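Local coordinates for protein cleavage and polyadenylation specificity factor 100 KD subunit (Methanosarcina mazei, PDB 2XR1) that probably terminates transcription by cleaving nascent RNA as a zinc-dependent endonuclease and 5'-3' exonuclease of the metallo-beta-lactamase superfamily, at residues 154-166 with 300-312. Numbering follows the deposited sequence.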
ATOM      1  N   PHE B 154     -27.974  27.288  -1.516  1.00 61.41           N
ATOM      2  CA  PHE B 154     -26.684  27.149  -0.845  1.00 60.96           C
ATOM      3  C   PHE B 154     -25.498  27.426  -1.787  1.00 60.93           C
ATOM      4  O   PHE B 154     -24.510  28.034  -1.385  1.00 61.86           O
ATOM      5  CB  PHE B 154     -26.568  25.759  -0.207  1.00 58.97           C
ATOM      6  CG  PHE B 154     -25.216  25.467   0.335  1.00 59.52           C
ATOM      7  CD1 PHE B 154     -24.909  25.769   1.649  1.00 61.18           C
ATOM      8  CD2 PHE B 154     -24.224  24.925  -0.486  1.00 58.59           C
ATOM      9  CE1 PHE B 154     -23.635  25.527   2.135  1.00 62.87           C
ATOM     10  CE2 PHE B 154     -22.956  24.694  -0.019  1.00 59.25           C
ATOM     11  CZ  PHE B 154     -22.653  24.985   1.294  1.00 61.57           C
ATOM     12  N   MET B 155     -25.596  26.985  -3.031  1.00 60.04           N
ATOM     13  CA  MET B 155     -24.570  27.287  -4.031  1.00 61.21           C
ATOM     14  C   MET B 155     -24.475  28.780  -4.385  1.00 63.85           C
ATOM     15  O   MET B 155     -23.378  29.278  -4.557  1.00 65.29           O
ATOM     16  CB  MET B 155     -24.811  26.496  -5.303  1.00 59.47           C
ATOM     17  CG  MET B 155     -24.661  25.005  -5.129  1.00 59.10           C
ATOM     18  SD  MET B 155     -22.983  24.362  -5.042  1.00 60.12           S
ATOM     19  CE  MET B 155     -22.637  24.491  -3.312  1.00 62.26           C
ATOM     20  N   ARG B 156     -25.613  29.468  -4.509  1.00 65.22           N
ATOM     21  CA  ARG B 156     -25.648  30.932  -4.689  1.00 68.59           C
ATOM     22  C   ARG B 156     -25.041  31.682  -3.505  1.00 69.80           C
ATOM     23  O   ARG B 156     -24.265  32.603  -3.699  1.00 71.77           O
ATOM     24  CB  ARG B 156     -27.093  31.423  -4.887  1.00 70.33           C
ATOM     25  CG  ARG B 156     -27.690  31.164  -6.283  1.00 71.38           C
ATOM     26  CD  ARG B 156     -27.806  32.478  -7.081  1.00 75.58           C
ATOM     27  N   ASN B 157     -25.394  31.278  -2.285  1.00 68.78           N
ATOM     28  CA  ASN B 157     -24.854  31.905  -1.086  1.00 70.67           C
ATOM     29  C   ASN B 157     -23.340  31.764  -0.919  1.00 70.52           C
ATOM     30  O   ASN B 157     -22.735  32.531  -0.153  1.00 73.02           O
ATOM     31  CB  ASN B 157     -25.566  31.365   0.162  1.00 70.45           C
ATOM     32  CG  ASN B 157     -26.914  32.068   0.437  1.00 72.88           C
ATOM     33  OD1 ASN B 157     -27.090  33.261   0.160  1.00 75.44           O
ATOM     34  ND2 ASN B 157     -27.849  31.329   1.014  1.00 71.88           N
ATOM     35  N   ASN B 158     -22.743  30.810  -1.648  1.00 67.76           N
ATOM     36  CA  ASN B 158     -21.330  30.450  -1.523  1.00 67.20           C
ATOM     37  C   ASN B 158     -20.539  30.574  -2.842  1.00 67.24           C
ATOM     38  O   ASN B 158     -19.466  29.999  -2.992  1.00 66.19           O
ATOM     39  CB  ASN B 158     -21.241  29.015  -0.983  1.00 64.65           C
ATOM     40  CG  ASN B 158     -21.628  28.905   0.486  1.00 63.90           C
ATOM     41  OD1 ASN B 158     -20.945  29.428   1.360  1.00 65.71           O
ATOM     42  ND2 ASN B 158     -22.718  28.221   0.758  1.00 60.83           N
ATOM     43  N   LEU B 159     -21.057  31.355  -3.780  1.00 68.34           N
ATOM     44  CA  LEU B 159     -20.424  31.539  -5.076  1.00 69.33           C
ATOM     45  C   LEU B 159     -18.940  31.948  -5.023  1.00 71.35           C
ATOM     46  O   LEU B 159     -18.176  31.457  -5.831  1.00 70.84           O
ATOM     47  CB  LEU B 159     -21.173  32.602  -5.883  1.00 71.42           C
ATOM     48  CG  LEU B 159     -21.065  32.561  -7.418  1.00 72.63           C
ATOM     49  CD1 LEU B 159     -21.000  33.998  -7.972  1.00 75.44           C
ATOM     50  CD2 LEU B 159     -19.891  31.712  -7.977  1.00 71.98           C
ATOM     51  N   LYS B 160     -18.526  32.843  -4.114  1.00 73.99           N
ATOM     52  CA  LYS B 160     -17.122  33.302  -4.081  1.00 76.31           C
ATOM     53  C   LYS B 160     -16.151  32.181  -3.728  1.00 74.88           C
ATOM     54  O   LYS B 160     -15.152  31.996  -4.417  1.00 75.19           O
ATOM     55  CB  LYS B 160     -16.924  34.499  -3.125  1.00 79.96           C
ATOM     56  N   GLU B 161     -16.449  31.427  -2.672  1.00 73.57           N
ATOM     57  CA  GLU B 161     -15.573  30.319  -2.265  1.00 72.96           C
ATOM     58  C   GLU B 161     -15.530  29.236  -3.337  1.00 69.27           C
ATOM     59  O   GLU B 161     -14.480  28.684  -3.632  1.00 68.66           O
ATOM     60  CB  GLU B 161     -15.972  29.728  -0.898  1.00 72.61           C
ATOM     61  CG  GLU B 161     -14.850  28.871  -0.266  1.00 75.53           C
ATOM     62  CD  GLU B 161     -15.214  28.233   1.085  1.00 78.71           C
ATOM     63  OE1 GLU B 161     -16.423  28.032   1.377  1.00 78.25           O
ATOM     64  OE2 GLU B 161     -14.268  27.924   1.855  1.00 80.32           O
ATOM     65  N   ARG B 162     -16.689  28.983  -3.931  1.00 51.17           N
ATOM     66  CA  ARG B 162     -16.858  27.983  -4.985  1.00 48.38           C
ATOM     67  C   ARG B 162     -15.974  28.254  -6.194  1.00 48.58           C
ATOM     68  O   ARG B 162     -15.262  27.372  -6.653  1.00 45.93           O
ATOM     69  CB  ARG B 162     -18.310  27.957  -5.448  1.00 47.97           C
ATOM     70  CG  ARG B 162     -18.576  27.100  -6.658  1.00 45.48           C
ATOM     71  CD  ARG B 162     -18.293  25.679  -6.369  1.00 43.33           C
ATOM     72  NE  ARG B 162     -18.834  24.787  -7.398  1.00 43.04           N
ATOM     73  CZ  ARG B 162     -18.879  23.465  -7.291  1.00 41.80           C
ATOM     74  NH1 ARG B 162     -18.409  22.865  -6.207  1.00 42.05           N
ATOM     75  NH2 ARG B 162     -19.375  22.734  -8.280  1.00 41.60           N
ATOM     76  N   LYS B 163     -16.040  29.477  -6.713  1.00 51.61           N
ATOM     77  CA  LYS B 163     -15.187  29.887  -7.819  1.00 53.14           C
ATOM     78  C   LYS B 163     -13.712  29.696  -7.455  1.00 53.33           C
ATOM     79  O   LYS B 163     -12.913  29.238  -8.269  1.00 52.28           O
ATOM     80  CB  LYS B 163     -15.475  31.330  -8.225  1.00 56.38           C
ATOM     81  CG  LYS B 163     -14.658  31.793  -9.429  1.00 60.21           C
ATOM     82  CD  LYS B 163     -14.869  33.276  -9.759  1.00 65.16           C
ATOM     83  CE  LYS B 163     -13.867  33.812 -10.793  1.00 67.24           C
ATOM     84  NZ  LYS B 163     -13.965  35.323 -10.916  1.00 70.75           N
ATOM     85  N   GLU B 164     -13.362  29.999  -6.217  1.00 55.03           N
ATOM     86  CA  GLU B 164     -11.984  29.869  -5.789  1.00 56.41           C
ATOM     87  C   GLU B 164     -11.540  28.429  -5.661  1.00 53.18           C
ATOM     88  O   GLU B 164     -10.412  28.103  -6.013  1.00 53.87           O
ATOM     89  CB  GLU B 164     -11.776  30.623  -4.480  1.00 59.62           C
ATOM     90  CG  GLU B 164     -10.313  30.827  -4.093  1.00 64.62           C
ATOM     91  CD  GLU B 164      -9.470  31.615  -5.159  1.00 71.06           C
ATOM     92  OE1 GLU B 164      -9.724  32.846  -5.394  1.00 71.90           O
ATOM     93  OE2 GLU B 164      -8.546  30.968  -5.751  1.00 72.26           O
ATOM     94  N   ILE B 165     -12.421  27.561  -5.168  1.00 50.46           N
ATOM     95  CA  ILE B 165     -12.135  26.139  -5.088  1.00 47.06           C
ATOM     96  C   ILE B 165     -12.018  25.544  -6.487  1.00 45.72           C
ATOM     97  O   ILE B 165     -11.207  24.659  -6.694  1.00 44.94           O
ATOM     98  CB  ILE B 165     -13.252  25.382  -4.344  1.00 45.61           C
ATOM     99  CG1 ILE B 165     -13.309  25.780  -2.890  1.00 45.54           C
ATOM    100  CG2 ILE B 165     -13.073  23.834  -4.418  1.00 42.04           C
ATOM    101  CD1 ILE B 165     -14.637  25.529  -2.297  1.00 44.05           C
ATOM    102  N   LEU B 166     -12.838  25.983  -7.443  1.00 45.57           N
ATOM    103  CA  LEU B 166     -12.705  25.500  -8.818  1.00 44.07           C
ATOM    104  C   LEU B 166     -11.369  25.921  -9.418  1.00 45.42           C
ATOM    105  O   LEU B 166     -10.739  25.132 -10.124  1.00 44.62           O
ATOM    106  CB  LEU B 166     -13.858  25.964  -9.720  1.00 44.51           C
ATOM    107  CG  LEU B 166     -15.257  25.340  -9.486  1.00 43.33           C
ATOM    108  CD1 LEU B 166     -16.204  25.731 -10.586  1.00 44.63           C
ATOM    109  CD2 LEU B 166     -15.219  23.845  -9.368  1.00 39.87           C
ATOM    110  N   MET B 300     -19.605  19.794   7.667  1.00 48.02           N
ATOM    111  CA  MET B 300     -18.757  19.040   6.758  1.00 45.67           C
ATOM    112  C   MET B 300     -19.501  18.539   5.556  1.00 42.75           C
ATOM    113  O   MET B 300     -18.882  18.192   4.564  1.00 40.14           O
ATOM    114  CB  MET B 300     -18.131  17.862   7.484  1.00 46.05           C
ATOM    115  CG  MET B 300     -17.101  18.259   8.517  1.00 49.81           C
ATOM    116  SD  MET B 300     -15.739  19.223   7.791  1.00 53.07           S
ATOM    117  CE  MET B 300     -16.071  20.843   8.455  1.00 54.62           C
ATOM    118  N   VAL B 301     -20.827  18.453   5.650  1.00 43.38           N
ATOM    119  CA  VAL B 301     -21.657  18.145   4.474  1.00 41.38           C
ATOM    120  C   VAL B 301     -21.640  19.388   3.576  1.00 41.36           C
ATOM    121  O   VAL B 301     -21.439  19.287   2.391  1.00 40.58           O
ATOM    122  CB  VAL B 301     -23.103  17.757   4.888  1.00 42.31           C
ATOM    123  CG1 VAL B 301     -23.983  17.469   3.668  1.00 40.88           C
ATOM    124  CG2 VAL B 301     -23.068  16.560   5.808  1.00 40.44           C
ATOM    125  N   ALA B 302     -21.770  20.562   4.159  1.00 43.33           N
ATOM    126  CA  ALA B 302     -21.645  21.799   3.388  1.00 44.05           C
ATOM    127  C   ALA B 302     -20.307  21.896   2.642  1.00 43.04           C
ATOM    128  O   ALA B 302     -20.245  22.232   1.436  1.00 41.62           O
ATOM    129  CB  ALA B 302     -21.840  23.007   4.280  1.00 46.47           C
ATOM    130  N   LYS B 303     -19.237  21.578   3.355  1.00 43.49           N
ATOM    131  CA  LYS B 303     -17.916  21.633   2.774  1.00 43.30           C
ATOM    132  C   LYS B 303     -17.766  20.629   1.635  1.00 40.40           C
ATOM    133  O   LYS B 303     -17.118  20.931   0.636  1.00 39.80           O
ATOM    134  CB  LYS B 303     -16.863  21.368   3.842  1.00 44.85           C
ATOM    135  CG  LYS B 303     -15.454  21.765   3.409  1.00 47.50           C
ATOM    136  CD  LYS B 303     -14.501  21.854   4.593  1.00 52.88           C
ATOM    137  CE  LYS B 303     -13.242  22.664   4.270  1.00 56.49           C
ATOM    138  NZ  LYS B 303     -12.639  22.310   2.940  1.00 54.80           N
ATOM    139  N   THR B 304     -18.354  19.439   1.779  1.00 38.66           N
ATOM    140  CA  THR B 304     -18.289  18.450   0.732  1.00 36.18           C
ATOM    141  C   THR B 304     -19.052  18.916  -0.505  1.00 36.39           C
ATOM    142  O   THR B 304     -18.629  18.619  -1.644  1.00 35.46           O
ATOM    143  CB  THR B 304     -18.934  17.128   1.167  1.00 35.43           C
ATOM    144  OG1 THR B 304     -18.222  16.611   2.286  1.00 36.43           O
ATOM    145  CG2 THR B 304     -18.943  16.107   0.058  1.00 30.62           C
ATOM    146  N   LEU B 305     -20.192  19.583  -0.296  1.00 36.88           N
ATOM    147  CA  LEU B 305     -21.004  20.026  -1.419  1.00 36.57           C
ATOM    148  C   LEU B 305     -20.293  21.152  -2.180  1.00 38.04           C
ATOM    149  O   LEU B 305     -20.364  21.213  -3.392  1.00 37.36           O
ATOM    150  CB  LEU B 305     -22.385  20.469  -0.931  1.00 37.74           C
ATOM    151  CG  LEU B 305     -23.398  21.047  -1.910  1.00 36.67           C
ATOM    152  CD1 LEU B 305     -23.744  20.052  -2.993  1.00 29.86           C
ATOM    153  CD2 LEU B 305     -24.654  21.477  -1.135  1.00 37.78           C
ATOM    154  N   LYS B 306     -19.608  22.045  -1.467  1.00 40.23           N
ATOM    155  CA  LYS B 306     -18.838  23.128  -2.098  1.00 41.09           C
ATOM    156  C   LYS B 306     -17.723  22.566  -2.945  1.00 39.15           C
ATOM    157  O   LYS B 306     -17.213  23.231  -3.841  1.00 39.74           O
ATOM    158  CB  LYS B 306     -18.197  24.039  -1.051  1.00 43.58           C
ATOM    159  CG  LYS B 306     -19.125  25.038  -0.501  1.00 48.06           C
ATOM    160  CD  LYS B 306     -18.423  26.069   0.385  1.00 53.33           C
ATOM    161  CE  LYS B 306     -18.289  25.599   1.839  1.00 55.36           C
ATOM    162  NZ  LYS B 306     -18.304  26.715   2.780  1.00 57.89           N
ATOM    163  N   HIS B 307     -17.317  21.338  -2.649  1.00 37.05           N
ATOM    164  CA  HIS B 307     -16.275  20.691  -3.428  1.00 34.95           C
ATOM    165  C   HIS B 307     -16.816  19.667  -4.377  1.00 32.91           C
ATOM    166  O   HIS B 307     -16.037  18.964  -5.005  1.00 32.40           O
ATOM    167  CB  HIS B 307     -15.255  20.033  -2.478  1.00 34.84           C
ATOM    168  CG  HIS B 307     -14.434  21.013  -1.712  1.00 35.27           C
ATOM    169  ND1 HIS B 307     -14.947  21.754  -0.673  1.00 34.89           N
ATOM    170  CD2 HIS B 307     -13.140  21.388  -1.843  1.00 36.32           C
ATOM    171  CE1 HIS B 307     -14.004  22.559  -0.200  1.00 39.69           C
ATOM    172  NE2 HIS B 307     -12.891  22.346  -0.883  1.00 40.92           N
ATOM    173  N   THR B 308     -18.125  19.534  -4.506  1.00 32.56           N
ATOM    174  CA  THR B 308     -18.627  18.537  -5.420  1.00 31.71           C
ATOM    175  C   THR B 308     -18.751  19.100  -6.844  1.00 31.83           C
ATOM    176  O   THR B 308     -19.314  20.183  -7.056  1.00 32.21           O
ATOM    177  CB  THR B 308     -19.983  17.972  -4.983  1.00 31.94           C
ATOM    178  OG1 THR B 308     -19.886  17.472  -3.648  1.00 35.49           O
ATOM    179  CG2 THR B 308     -20.421  16.821  -5.899  1.00 30.84           C
ATOM    180  N   ILE B 309     -18.255  18.324  -7.815  1.00 30.75           N
ATOM    181  CA  ILE B 309     -18.350  18.672  -9.230  1.00 31.28           C
ATOM    182  C   ILE B 309     -19.105  17.602 -10.020  1.00 30.13           C
ATOM    183  O   ILE B 309     -18.593  16.537 -10.301  1.00 29.82           O
ATOM    184  CB  ILE B 309     -16.956  18.890  -9.828  1.00 31.66           C
ATOM    185  CG1 ILE B 309     -16.158  19.902  -8.986  1.00 32.53           C
ATOM    186  CG2 ILE B 309     -17.083  19.356 -11.243  1.00 31.11           C
ATOM    187  CD1 ILE B 309     -14.682  19.936  -9.317  1.00 32.83           C
ATOM    188  N   PRO B 310     -20.352  17.859 -10.352  1.00 31.69           N
ATOM    189  CA  PRO B 310     -21.095  16.810 -11.050  1.00 30.37           C
ATOM    190  C   PRO B 310     -20.662  16.646 -12.464  1.00 30.05           C
ATOM    191  O   PRO B 310     -20.361  17.628 -13.085  1.00 31.74           O
ATOM    192  CB  PRO B 310     -22.522  17.336 -11.056  1.00 32.12           C
ATOM    193  CG  PRO B 310     -22.393  18.870 -10.860  1.00 34.52           C
ATOM    194  CD  PRO B 310     -21.207  19.016  -9.962  1.00 33.85           C
ATOM    195  N   LEU B 311     -20.681  15.417 -12.968  1.00 28.58           N
ATOM    196  CA  LEU B 311     -20.428  15.105 -14.354  1.00 28.17           C
ATOM    197  C   LEU B 311     -21.507  14.217 -14.856  1.00 28.06           C
ATOM    198  O   LEU B 311     -21.905  13.269 -14.170  1.00 27.55           O
ATOM    199  CB  LEU B 311     -19.135  14.342 -14.476  1.00 27.59           C
ATOM    200  CG  LEU B 311     -17.937  14.924 -13.747  1.00 27.47           C
ATOM    201  CD1 LEU B 311     -16.769  13.965 -14.032  1.00 24.70           C
ATOM    202  CD2 LEU B 311     -17.676  16.360 -14.192  1.00 25.79           C
ATOM    203  N   ASP B 312     -21.965  14.461 -16.072  1.00 29.64           N
ATOM    204  CA  ASP B 312     -22.941  13.588 -16.698  1.00 29.64           C
ATOM    205  C   ASP B 312     -22.293  12.322 -17.284  1.00 28.89           C
ATOM    206  O   ASP B 312     -21.073  12.275 -17.577  1.00 28.08           O
ATOM    207  CB  ASP B 312     -23.704  14.352 -17.762  1.00 31.47           C
ATOM    208  CG  ASP B 312     -24.668  15.399 -17.156  1.00 34.74           C
ATOM    209  OD1 ASP B 312     -25.691  15.012 -16.571  1.00 37.82           O
ATOM    210  OD2 ASP B 312     -24.435  16.628 -17.264  1.00 38.25           O
TER
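A mixed polar and apolar contact, in which Arg-162 grips backbone carbonyls and Phe-154 packs on Ala-302 and Leu-305, joins helices 146-157 and 159-173 to helix 299-306 and the short strand after it. The axes of helices 159-166 and 300-306 lie 11.0 Å apart at 55°. Arg-162, bent at chi2 (64°), turns its guanidinium edge to the chain leaving the helix: NH1 donates to Lys-306 O at 2.7 Å, while NH1 and NH2 both meet Thr-308 O. The NH2 bond to Thr-308 O is 2.8 Å. Both carbonyl oxygens lie within 6° of the guanidinium plane, yet NH1 stands well above the carbonyl plane of Lys-306. Thr-308 O lies at the weakly bonded strand 308-310, an edge strand, within this chain, of a mixed sheet in the metallo-beta-lactamase fold; it pairs in parallel with strand 266-268, so the arginine meets the sheet at its margin, away from the two zinc sites. Nearby, Lys-306 NZ forms a salt bridge with Glu-161 OE1 at 2.7 Å, the two side chains crossing at about a right angle. Ile-165 places CD1 over one face of the His-307 ring, 4.0 Å from its centroid, a CH-pi contact; ND1 of that ring donates to Lys-303 O. On the apolar flank, Phe-154 CD2 touches Leu-305 CD2 at 3.5 Å, its CZ reaches Ala-302 CB, and Met-155 CE rests against Leu-305 CG at 3.8 Å.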